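Lytic chitin monooxygenase (Enterococcus faecalis, PDB 4A02) oxidatively cleaves the glycosidic bonds of crystalline alpha- and beta-chitin with a copper cofactor, acting in synergy with a chitinase. Local coordinates at residues G74-T79 with H142-V147; I78-T83 with F157-D162. One frame throughout, in Å; residues are numbered along the deposited sequence.

Interaction 1 of 2, residues G74-T79 with H142-V147; sequences GPLDIT and HVIYAV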
loop_
_atom_site.group_PDB
_atom_site.type_symbol
_atom_site.label_atom_id
_atom_site.label_comp_id
_atom_site.label_asym_id
_atom_site.label_seq_id
_atom_site.Cartn_x
_atom_site.Cartn_y
_atom_site.Cartn_z
ATOM N N GLY A 74 6.373 13.994 8.750
ATOM C CA GLY A 74 5.366 14.347 9.707
ATOM C C GLY A 74 4.037 13.697 9.417
ATOM O O GLY A 74 3.944 12.753 8.621
ATOM N N PRO A 75 2.976 14.174 10.054
ATOM C CA PRO A 75 1.668 13.551 9.881
ATOM C C PRO A 75 1.212 13.560 8.445
ATOM O O PRO A 75 1.265 14.580 7.769
ATOM C CB PRO A 75 0.758 14.372 10.803
ATOM C CG PRO A 75 1.700 14.975 11.808
ATOM C CD PRO A 75 2.971 15.261 11.055
ATOM N N LEU A 76 0.738 12.403 7.987
ATOM C CA LEU A 76 0.232 12.207 6.627
ATOM C C LEU A 76 -1.177 11.633 6.754
ATOM O O LEU A 76 -1.378 10.590 7.397
ATOM C CB LEU A 76 1.110 11.219 5.861
ATOM C CG LEU A 76 0.559 10.829 4.469
ATOM C CD1 LEU A 76 0.589 11.983 3.506
ATOM C CD2 LEU A 76 1.387 9.667 3.937
ATOM N N ASP A 77 -2.154 12.284 6.114
ATOM C CA ASP A 77 -3.490 11.747 6.043
ATOM C C ASP A 77 -3.537 10.724 4.900
ATOM O O ASP A 77 -3.212 11.052 3.758
ATOM C CB ASP A 77 -4.482 12.863 5.835
ATOM C CG ASP A 77 -4.651 13.775 7.034
ATOM O OD1 ASP A 77 -4.274 13.386 8.171
ATOM O OD2 ASP A 77 -5.129 14.918 6.845
ATOM N N ILE A 78 -3.935 9.520 5.231
ATOM C CA ILE A 78 -3.930 8.414 4.259
ATOM C C ILE A 78 -5.359 7.844 4.209
ATOM O O ILE A 78 -5.896 7.572 5.298
ATOM C CB ILE A 78 -2.815 7.436 4.659
ATOM C CG1 ILE A 78 -2.674 6.338 3.640
ATOM C CG2 ILE A 78 -2.953 6.881 6.079
ATOM C CD1 ILE A 78 -1.287 5.711 3.571
ATOM N N THR A 79 -6.014 7.799 3.011
ATOM C CA THR A 79 -7.415 7.461 2.788
ATOM C C THR A 79 -7.542 6.170 2.004
ATOM O O THR A 79 -6.946 6.058 0.917
ATOM C CB THR A 79 -8.140 8.579 2.058
ATOM O OG1 THR A 79 -8.091 9.763 2.838
ATOM C CG2 THR A 79 -9.635 8.288 1.811
ATOM N N HIS A 142 10.356 6.711 -1.603
ATOM C CA HIS A 142 10.043 5.728 -0.600
ATOM C C HIS A 142 8.788 4.982 -0.997
ATOM O O HIS A 142 7.998 5.433 -1.825
ATOM C CB HIS A 142 9.844 6.395 0.786
ATOM C CG HIS A 142 11.182 6.734 1.398
ATOM N ND1 HIS A 142 11.939 5.704 1.933
ATOM C CD2 HIS A 142 11.893 7.886 1.435
ATOM C CE1 HIS A 142 13.046 6.267 2.320
ATOM N NE2 HIS A 142 13.069 7.563 2.041
ATOM N N VAL A 143 8.619 3.798 -0.370
ATOM C CA VAL A 143 7.408 3.018 -0.496
ATOM C C VAL A 143 6.788 2.889 0.873
ATOM O O VAL A 143 7.427 2.423 1.818
ATOM C CB VAL A 143 7.668 1.644 -1.147
ATOM C CG1 VAL A 143 6.394 0.799 -1.183
ATOM C CG2 VAL A 143 8.230 1.808 -2.550
ATOM N N ILE A 144 5.517 3.295 0.977
ATOM C CA ILE A 144 4.674 3.006 2.126
ATOM C C ILE A 144 3.925 1.725 1.828
ATOM O O ILE A 144 3.407 1.538 0.740
ATOM C CB ILE A 144 3.712 4.172 2.414
ATOM C CG1 ILE A 144 4.461 5.465 2.722
ATOM C CG2 ILE A 144 2.717 3.817 3.507
ATOM C CD1 ILE A 144 3.595 6.687 2.691
ATOM N N TYR A 145 3.859 0.827 2.821
ATOM C CA TYR A 145 3.137 -0.424 2.684
ATOM C C TYR A 145 2.006 -0.414 3.713
ATOM O O TYR A 145 2.264 -0.356 4.902
ATOM C CB TYR A 145 4.029 -1.612 2.886
ATOM C CG TYR A 145 3.538 -2.928 2.363
ATOM C CD1 TYR A 145 3.117 -3.053 1.053
ATOM C CD2 TYR A 145 3.576 -4.068 3.153
ATOM C CE1 TYR A 145 2.691 -4.294 0.542
ATOM C CE2 TYR A 145 3.216 -5.311 2.632
ATOM C CZ TYR A 145 2.780 -5.417 1.333
ATOM O OH TYR A 145 2.466 -6.652 0.852
ATOM N N ALA A 146 0.783 -0.405 3.213
ATOM C CA ALA A 146 -0.425 -0.282 4.029
ATOM C C ALA A 146 -1.168 -1.608 3.990
ATOM O O ALA A 146 -1.361 -2.182 2.928
ATOM C CB ALA A 146 -1.284 0.827 3.473
ATOM N N VAL A 147 -1.596 -2.078 5.170
ATOM C CA VAL A 147 -2.175 -3.413 5.292
ATOM C C VAL A 147 -3.463 -3.347 6.082
ATOM O O VAL A 147 -3.474 -3.019 7.283
ATOM C CB VAL A 147 -1.181 -4.362 6.013
ATOM C CG1 VAL A 147 -1.771 -5.781 6.022
ATOM C CG2 VAL A 147 0.168 -4.343 5.340
#

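Interaction 2 of 2, residues I78-T83 with F157-D162; sequences ITWNLT and FYQAID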
loop_
_atom_site.group_PDB
_atom_site.type_symbol
_atom_site.label_atom_id
_atom_site.label_comp_id
_atom_site.label_asym_id
_atom_site.label_seq_id
_atom_site.Cartn_x
_atom_site.Cartn_y
_atom_site.Cartn_z
ATOM N N ILE A 78 -3.935 9.520 5.231
ATOM C CA ILE A 78 -3.930 8.414 4.259
ATOM C C ILE A 78 -5.359 7.844 4.209
ATOM O O ILE A 78 -5.896 7.572 5.298
ATOM C CB ILE A 78 -2.815 7.436 4.659
ATOM C CG1 ILE A 78 -2.674 6.338 3.640
ATOM C CG2 ILE A 78 -2.953 6.881 6.079
ATOM C CD1 ILE A 78 -1.287 5.711 3.571
ATOM N N THR A 79 -6.014 7.799 3.011
ATOM C CA THR A 79 -7.415 7.461 2.788
ATOM C C THR A 79 -7.542 6.170 2.004
ATOM O O THR A 79 -6.946 6.058 0.917
ATOM C CB THR A 79 -8.140 8.579 2.058
ATOM O OG1 THR A 79 -8.091 9.763 2.838
ATOM C CG2 THR A 79 -9.635 8.288 1.811
ATOM N N TRP A 80 -8.325 5.252 2.526
ATOM C CA TRP A 80 -8.755 4.056 1.817
ATOM C C TRP A 80 -10.124 4.284 1.174
ATOM O O TRP A 80 -10.968 4.995 1.715
ATOM C CB TRP A 80 -8.844 2.836 2.709
ATOM C CG TRP A 80 -7.573 2.310 3.266
ATOM C CD1 TRP A 80 -6.803 2.853 4.251
ATOM C CD2 TRP A 80 -6.925 1.076 2.892
ATOM N NE1 TRP A 80 -5.710 2.048 4.508
ATOM C CE2 TRP A 80 -5.777 0.947 3.686
ATOM C CE3 TRP A 80 -7.221 0.079 1.948
ATOM C CZ2 TRP A 80 -4.929 -0.153 3.579
ATOM C CZ3 TRP A 80 -6.387 -1.002 1.832
ATOM C CH2 TRP A 80 -5.230 -1.119 2.643
ATOM N N ASN A 81 -10.353 3.621 0.038
ATOM C CA ASN A 81 -11.672 3.486 -0.534
ATOM C C ASN A 81 -11.988 1.997 -0.584
ATOM O O ASN A 81 -11.205 1.214 -1.132
ATOM C CB ASN A 81 -11.779 4.085 -1.926
ATOM C CG ASN A 81 -11.687 5.580 -2.042
ATOM O OD1 ASN A 81 -11.701 6.119 -3.182
ATOM N ND2 ASN A 81 -11.636 6.316 -0.938
ATOM N N LEU A 82 -13.114 1.624 0.027
ATOM C CA LEU A 82 -13.488 0.220 0.163
ATOM C C LEU A 82 -14.615 -0.090 -0.758
ATOM O O LEU A 82 -15.625 0.632 -0.725
ATOM C CB LEU A 82 -13.862 -0.074 1.621
ATOM C CG LEU A 82 -12.872 0.404 2.657
ATOM C CD1 LEU A 82 -13.333 -0.029 4.054
ATOM C CD2 LEU A 82 -11.457 -0.113 2.394
ATOM N N THR A 83 -14.433 -1.146 -1.527
ATOM C CA THR A 83 -15.439 -1.612 -2.427
ATOM C C THR A 83 -16.361 -2.585 -1.691
ATOM O O THR A 83 -17.499 -2.712 -2.142
ATOM C CB THR A 83 -14.868 -2.297 -3.683
ATOM O OG1 THR A 83 -13.996 -3.388 -3.337
ATOM C CG2 THR A 83 -14.095 -1.327 -4.519
ATOM N N PHE A 157 -5.655 -6.950 2.975
ATOM C CA PHE A 157 -5.450 -6.267 1.700
ATOM C C PHE A 157 -4.199 -5.421 1.791
ATOM O O PHE A 157 -4.016 -4.661 2.748
ATOM C CB PHE A 157 -6.682 -5.417 1.321
ATOM C CG PHE A 157 -7.837 -6.291 0.954
ATOM C CD1 PHE A 157 -8.601 -6.913 1.947
ATOM C CD2 PHE A 157 -8.143 -6.597 -0.373
ATOM C CE1 PHE A 157 -9.593 -7.809 1.623
ATOM C CE2 PHE A 157 -9.122 -7.479 -0.709
ATOM C CZ PHE A 157 -9.838 -8.121 0.284
ATOM N N TYR A 158 -3.315 -5.583 0.804
ATOM C CA TYR A 158 -1.961 -5.056 0.846
ATOM C C TYR A 158 -1.770 -4.021 -0.235
ATOM O O TYR A 158 -2.046 -4.273 -1.405
ATOM C CB TYR A 158 -0.971 -6.207 0.633
ATOM C CG TYR A 158 -0.940 -7.246 1.753
ATOM C CD1 TYR A 158 -1.794 -8.331 1.764
ATOM C CD2 TYR A 158 -0.016 -7.111 2.804
ATOM C CE1 TYR A 158 -1.738 -9.260 2.800
ATOM C CE2 TYR A 158 0.058 -8.041 3.806
ATOM C CZ TYR A 158 -0.811 -9.128 3.802
ATOM O OH TYR A 158 -0.695 -10.025 4.848
ATOM N N GLN A 159 -1.294 -2.839 0.175
ATOM C CA GLN A 159 -1.213 -1.671 -0.713
ATOM C C GLN A 159 0.153 -1.002 -0.610
ATOM O O GLN A 159 0.442 -0.262 0.324
ATOM C CB GLN A 159 -2.321 -0.689 -0.347
ATOM C CG GLN A 159 -3.699 -1.214 -0.693
ATOM C CD GLN A 159 -3.987 -1.066 -2.178
ATOM O OE1 GLN A 159 -4.057 0.065 -2.664
ATOM N NE2 GLN A 159 -4.169 -2.154 -2.892
ATOM N N ALA A 160 0.981 -1.242 -1.640
ATOM C CA ALA A 160 2.203 -0.471 -1.820
ATOM C C ALA A 160 1.886 0.887 -2.425
ATOM O O ALA A 160 1.096 0.979 -3.374
ATOM C CB ALA A 160 3.151 -1.237 -2.747
ATOM N N ILE A 161 2.519 1.922 -1.884
ATOM C CA ILE A 161 2.276 3.326 -2.264
ATOM C C ILE A 161 3.618 3.986 -2.483
ATOM O O ILE A 161 4.466 4.009 -1.581
ATOM C CB ILE A 161 1.516 4.032 -1.128
ATOM C CG1 ILE A 161 0.192 3.344 -0.756
ATOM C CG2 ILE A 161 1.291 5.507 -1.465
ATOM C CD1 ILE A 161 -0.078 3.350 0.691
ATOM N N ASP A 162 3.858 4.504 -3.686
ATOM C CA ASP A 162 5.102 5.175 -4.034
ATOM C C ASP A 162 5.008 6.670 -3.715
ATOM O O ASP A 162 4.069 7.334 -4.181
ATOM C CB ASP A 162 5.370 4.997 -5.528
ATOM C CG ASP A 162 5.522 3.551 -5.916
ATOM O OD1 ASP A 162 6.616 2.983 -5.606
ATOM O OD2 ASP A 162 4.583 2.978 -6.508
#

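Interaction 1 of 2, residues G74-T79 with H142-V147
L76, I78 and I144 meet through methyl groups alone; with no ring or amide between the segments, this contact has neither a stacked face nor a packed edge. It spans the two sheets of the immunoglobulin-like beta-sandwich of chitin-active lytic polysaccharide monooxygenases: 74-79 lies on the middle strand of a three-stranded antiparallel sheet, whereas 142-147 belongs to the larger mixed sheet. The nearest CA atoms, those of I78 and A146, are 9.4 Å apart, so side chains alone bridge the gap, and only 112 Å² is buried. L76 and I144 reach toward each other tip to tip. L76 swings its isobutyl group toward the facing sheet, chi1 at 173° setting CG opposite the backbone N, and CD2 meets CD1 of I144. The second branch of I144, CG2, faces I78, though that looser apposition is provisional because I78 has two conformers. The apolar layer continues on to I134 and P7, which pack on L76, and to I95, from the strand beside 142-150, which packs on I144. The tightest approach is L76 CD2 to I144 CD1, at 3.9 Å.

Interaction 2 of 2, residues I78-T83 with F157-D162
Q159, whose CG meets the W80 ring, has its OE1 held by two groups outside the contact, V4 N and S9 OG. Its amide nitrogen adds a weak bond within its own strand, Q159 NE2 to Y158 O at 3.3 Å. With OE1 held by two donors and NE2 only weakly held, Q159 turns its aliphatic part to W80. Its chain bends at chi2 (-78°), and CG lies 3.7 Å from W80 CH2 and equally close to CZ3. The approach is oblique, with ring and amide planes 50° apart, so this is not a stack. A carbonyl takes the ring edge: F157 O lies near the indole plane, 3.7 Å from W80 CH2. The indole reaches across a gap of 9.8 Å between the CA atoms of W80 and Q159. Its one polar atom, NE1, bonds to Y93 OH, which would restrain the ring's rotation, and W91 meets it as a further aromatic neighbour. Beyond Q159, I78 CD1 approaches I161 CD1 at 3.9 Å, a methyl contact measured in one of two I78 conformers and so provisional. The strand axes, 11.2 Å apart and at 135° between their N-to-C directions, show that this is facing of sheets and not strand pairing. F157 leads away from W80 to pack its ring against H1, which with H86 binds copper. The arrangement thus runs from the sandwich core to the aromatic surroundings of the histidine-brace copper site of AA10 monooxygenases.

How the interactions relate
Both contacts are buried and start from strand 74-82, sharing I78 and T79; in the conformer considered, I78 faces I144 in interaction 1 and I161 in interaction 2. Their other halves are antiparallel neighbours in the opposite sheet, probably hydrogen-bonded from I144 O to I161 N (2.8 Å) and from A146 O to Q159 N (2.8 Å). The centres lie about 9 Å apart, and interaction 2 is nearer the centre of the chain. Chemistry changes along the shared strand: interaction 1, away from the annotated sites, is purely aliphatic, whereas interaction 2 brings in an indole, a buried amide and a backbone carbonyl as the strand approaches the copper end.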